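Local coordinates for protein putative Glycerophosphoryl diester phosphodiesterase (Silicibacter pomeroyi, PDB 3L12) that belongs to the glycerophosphoryl diester phosphodiesterase family of TIM-barrel proteins and carries a bound magnesium ion held by acidic residues, at residues A[205-210]-A[242-247]; A[72-77]-A[98-103]. One frame throughout, in Å; residues are numbered along the deposited sequence. Where two conformers were deposited one is given.

The two contacts come in series along the chain: contact 2 (72-77 with 98-103) closes before contact 1 (205-210 with 242-247) opens. They lie on opposite sides of the chain's centre. Their centres are 34 Å apart, and their nearest atoms are about 16 Å apart. Contact 1 belongs to the barrel itself and joins strand 205-209 to the turn between helix 237-244 and strand 248-251. Contact 2 ties together loops in the long excursion after strand 61-63, around helices 94-98 and 110-114, consistent with the insertion common in this family. Magnesium is bound by Glu50, Asp52 and Glu149. Neither contact supplies a ligand; one lies in the barrel wall and the other in the excursion.

Contact 1. Residues A[205-210]-A[242-247]; sequences TSYLSQ and ASAGGQ
Tyr207 leans from strand 205-209 against the end of helix 237-244, its ring set obliquely to both Ala244 and Gly246. Tyr207 CE1 lies 3.4 Å from Gly246 CA, where there is no side chain to hold the ring off. Further round the ring, Tyr207 CE2 comes within 3.7 Å of Ala244 CB. The phenol oxygen is hydrogen-bonded to Arg197, and Trp190 meets the ring edge-to-face.

Thr205 and Gln247 make the polar half of the contact. The Gln247 chain bends at its second torsion (chi2 64°), which turns the amide back toward the strand. Gln247 OE1 then accepts Thr205 N at 3.1 Å in a nearly straight bond (171°), with the donor in the plane of the amide carbonyl. The main chain answers in the other direction: Gln247 N donates to Thr205 O at 2.9 Å. The threonine hydroxyl points to the same corner. Thr205 OG1 is 2.8 Å from a water that also lies close to Gln247 OE1 and Gly245 O, and it is hydrogen-bonded to Arg197 as well. On the other side of the amide, Gln247 NE2 makes a weak bond to Gly245 O at 3.3 Å.

Gly245 leaves the helix with positive phi in a Schellman motif, and the chain then turns into strand 248-251, the parallel partner of 205-209. Gln247 thus meets both main-chain polar groups of Thr205. Its side-chain amide takes up the N-H at the start of the strand, next to the backbone bond from Gln247 N to Thr205 O, so both polar groups are satisfied by one residue.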
# COMPACT_ATOMS: atom_id res chain seq x y z
N THR A 205 13.78 -26.60 -3.84
CA THR A 205 14.07 -26.30 -2.46
C THR A 205 15.01 -25.08 -2.41
O THR A 205 15.94 -24.96 -3.24
CB THR A 205 14.70 -27.53 -1.72
OG1 THR A 205 15.82 -28.01 -2.45
CG2 THR A 205 13.67 -28.68 -1.58
N SER A 206 14.76 -24.24 -1.41
CA SER A 206 15.47 -22.98 -1.20
C SER A 206 15.99 -22.89 0.23
O SER A 206 15.23 -23.01 1.18
CB SER A 206 14.48 -21.86 -1.49
OG SER A 206 15.01 -20.60 -1.16
N TYR A 207 17.29 -22.65 0.36
CA TYR A 207 18.03 -22.72 1.62
C TYR A 207 18.39 -21.34 2.18
O TYR A 207 19.23 -20.63 1.59
CB TYR A 207 19.30 -23.53 1.37
CG TYR A 207 19.08 -25.05 1.25
CD1 TYR A 207 18.40 -25.60 0.15
CD2 TYR A 207 19.58 -25.93 2.19
CE1 TYR A 207 18.22 -26.98 0.04
CE2 TYR A 207 19.40 -27.33 2.09
CZ TYR A 207 18.69 -27.84 1.03
OH TYR A 207 18.47 -29.21 0.92
N LEU A 208 17.72 -20.96 3.24
CA LEU A 208 17.98 -19.73 3.95
C LEU A 208 19.26 -19.88 4.73
O LEU A 208 19.56 -20.97 5.32
CB LEU A 208 16.86 -19.42 4.96
CG LEU A 208 15.61 -18.88 4.30
CD1 LEU A 208 14.34 -18.99 5.18
CD2 LEU A 208 15.91 -17.40 3.98
N SER A 209 20.00 -18.79 4.84
CA SER A 209 21.17 -18.74 5.72
C SER A 209 21.30 -17.32 6.31
O SER A 209 20.85 -16.33 5.70
CB SER A 209 22.46 -19.12 4.99
OG SER A 209 22.73 -18.19 3.96
N GLN A 210 21.86 -17.24 7.50
CA GLN A 210 22.14 -15.97 8.16
C GLN A 210 23.32 -16.21 9.14
O GLN A 210 23.22 -17.04 10.04
CB GLN A 210 20.92 -15.42 8.87
CG GLN A 210 21.20 -14.06 9.56
CD GLN A 210 20.00 -13.50 10.20
OE1 GLN A 210 19.21 -14.22 10.81
NE2 GLN A 210 19.83 -12.19 10.10
N ALA A 242 24.38 -26.43 -2.74
CA ALA A 242 24.42 -27.24 -3.96
C ALA A 242 24.58 -28.72 -3.58
O ALA A 242 23.88 -29.60 -4.10
CB ALA A 242 25.57 -26.81 -4.90
N SER A 243 25.50 -28.99 -2.65
CA SER A 243 25.72 -30.39 -2.20
C SER A 243 24.49 -31.02 -1.53
O SER A 243 24.28 -32.23 -1.70
CB SER A 243 26.93 -30.50 -1.26
OG SER A 243 28.13 -30.26 -1.98
N ALA A 244 23.71 -30.22 -0.80
CA ALA A 244 22.48 -30.69 -0.16
C ALA A 244 21.37 -30.99 -1.17
O ALA A 244 20.41 -31.70 -0.83
CB ALA A 244 22.00 -29.70 0.86
N GLY A 245 21.49 -30.46 -2.39
CA GLY A 245 20.52 -30.66 -3.46
C GLY A 245 19.56 -29.49 -3.66
O GLY A 245 18.51 -29.64 -4.26
N GLY A 246 19.90 -28.33 -3.11
CA GLY A 246 19.03 -27.15 -3.26
C GLY A 246 19.17 -26.47 -4.63
O GLY A 246 20.23 -26.60 -5.30
N GLN A 247 18.11 -25.75 -5.01
CA GLN A 247 18.09 -24.95 -6.23
C GLN A 247 18.35 -23.45 -5.96
O GLN A 247 18.81 -22.75 -6.85
CB GLN A 247 16.77 -25.09 -6.96
CG GLN A 247 16.61 -26.38 -7.74
CD GLN A 247 16.61 -27.61 -6.84
OE1 GLN A 247 15.87 -27.68 -5.88
NE2 GLN A 247 17.46 -28.59 -7.18
O HOH W 1 15.38 -29.96 -4.42

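Contact 2. Residues A[72-77]-A[98-103]; sequences AMTRDG and RALDVG
Arg75 bends at its third torsion (chi3 -76°) and lays its guanidinium over the carboxylate of Asp101. The aspartate holds CG anti to the backbone N (chi1 -160°), which places its carboxylate alongside the arginine, running beside it in the same direction. The two flat groups stack with their planes only 18° apart. The salt bridge from Arg75 NH2 to Asp101 OD1 spans 3.5 Å. OD1 sits over the face of the guanidinium, where no N-H is aimed, so the bridge is electrostatic.

The directed bonds go elsewhere. Arg75 donates from NH2 to Leu121 O and from NH1 to Thr122 OG1, while Asp101 OD2 takes Gly123 N and OD1 takes Ile124 N. Asp101 OD1 also accepts Gly103 N at 3.0 Å, closing an Asx turn. These bonds fix both groups in the stack. A water at the guanidinium edge accepts from Arg75 NH2 at 3.0 Å and can donate to Asp101 O.

At the base of the two side chains, the backbones form a single antiparallel bridge, a hydrogen-bonded pair. Arg75 N reaches Asp101 O at 2.9 Å, and Asp101 N returns to Arg75 O at 2.8 Å. Beside it, Val102 CA makes a CH...O contact with Met73 O at 3.4 Å. Leu100 CD1 packs on Thr74 CG2 at 3.9 Å, while Thr74 OG1 bonds to Ala70 O.

Neither segment belongs to the barrel sheet. Segment 72-77 lies in the loop that follows strand 61-63. The short helix 94-98 leads into segment 98-103. Thr74 is also backbone-bonded to Leu82 and Val102 to Ile124, while Ala72 rests on Tyr111 of helix 110-114.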
# COMPACT_ATOMS: atom_id res chain seq x y z
N ALA A 72 3.50 -7.67 19.93
CA ALA A 72 3.52 -6.43 19.12
C ALA A 72 2.57 -6.44 17.92
O ALA A 72 2.31 -5.38 17.35
CB ALA A 72 5.00 -6.16 18.59
N MSE A 73 2.05 -7.59 17.52
CA MSE A 73 1.17 -7.64 16.36
C MSE A 73 -0.16 -8.33 16.63
O MSE A 73 -0.90 -8.62 15.68
CB MSE A 73 1.84 -8.31 15.14
CG MSE A 73 1.99 -9.84 15.22
SE MSE A 73 3.00 -10.64 13.72
CE MSE A 73 4.41 -9.37 13.84
N THR A 74 -0.46 -8.63 17.90
CA THR A 74 -1.63 -9.41 18.23
C THR A 74 -2.50 -8.82 19.30
O THR A 74 -2.02 -8.44 20.38
CB THR A 74 -1.19 -10.82 18.70
OG1 THR A 74 -0.15 -11.39 17.86
CG2 THR A 74 -2.35 -11.79 18.70
N ARG A 75 -3.79 -8.73 18.97
CA ARG A 75 -4.77 -8.25 19.94
C ARG A 75 -5.72 -9.36 20.30
O ARG A 75 -6.04 -10.28 19.47
CB ARG A 75 -5.56 -7.08 19.41
CG ARG A 75 -4.84 -5.76 19.40
CD ARG A 75 -5.47 -4.72 18.49
NE ARG A 75 -5.18 -4.99 17.09
CZ ARG A 75 -5.82 -4.43 16.06
NH1 ARG A 75 -6.87 -3.65 16.23
NH2 ARG A 75 -5.40 -4.68 14.83
N ASP A 76 -6.21 -9.28 21.54
CA ASP A 76 -7.17 -10.21 22.08
C ASP A 76 -8.59 -10.02 21.52
O ASP A 76 -8.84 -9.17 20.67
CB ASP A 76 -7.12 -10.18 23.63
CG ASP A 76 -7.60 -8.87 24.26
OD1 ASP A 76 -8.43 -8.16 23.64
OD2 ASP A 76 -7.21 -8.60 25.43
N GLY A 77 -9.51 -10.79 22.06
CA GLY A 77 -10.89 -10.74 21.58
C GLY A 77 -11.63 -9.45 21.88
O GLY A 77 -12.68 -9.23 21.29
N ARG A 98 -7.77 -17.94 15.50
CA ARG A 98 -8.66 -17.14 14.68
C ARG A 98 -9.42 -16.09 15.50
O ARG A 98 -9.85 -15.07 14.92
CB ARG A 98 -9.67 -18.06 13.95
CG ARG A 98 -10.34 -17.39 12.79
CD ARG A 98 -11.26 -18.29 12.01
NE ARG A 98 -11.73 -17.57 10.82
N ALA A 99 -9.54 -16.30 16.82
CA ALA A 99 -10.20 -15.34 17.70
C ALA A 99 -9.39 -14.04 17.93
O ALA A 99 -9.93 -13.05 18.50
CB ALA A 99 -10.50 -15.96 19.04
N LEU A 100 -8.13 -14.07 17.53
CA LEU A 100 -7.23 -12.92 17.70
C LEU A 100 -7.13 -12.02 16.49
O LEU A 100 -7.45 -12.40 15.38
CB LEU A 100 -5.85 -13.42 18.10
CG LEU A 100 -5.79 -14.41 19.27
CD1 LEU A 100 -4.37 -14.99 19.43
CD2 LEU A 100 -6.29 -13.77 20.56
N ASP A 101 -6.63 -10.82 16.74
CA ASP A 101 -6.53 -9.82 15.66
C ASP A 101 -5.07 -9.50 15.31
O ASP A 101 -4.31 -9.03 16.16
CB ASP A 101 -7.26 -8.56 16.09
CG ASP A 101 -7.65 -7.64 14.94
OD1 ASP A 101 -7.04 -7.65 13.85
OD2 ASP A 101 -8.64 -6.87 15.12
N VAL A 102 -4.71 -9.72 14.04
CA VAL A 102 -3.36 -9.48 13.53
C VAL A 102 -3.39 -8.38 12.44
O VAL A 102 -2.50 -8.29 11.60
CB VAL A 102 -2.69 -10.79 13.10
CG1 VAL A 102 -2.61 -11.73 14.27
CG2 VAL A 102 -3.44 -11.42 11.85
N GLY A 103 -4.36 -7.48 12.52
CA GLY A 103 -4.50 -6.43 11.50
C GLY A 103 -3.59 -5.22 11.61
O GLY A 103 -3.62 -4.36 10.73
O HOH W 2 -3.13 -6.49 15.50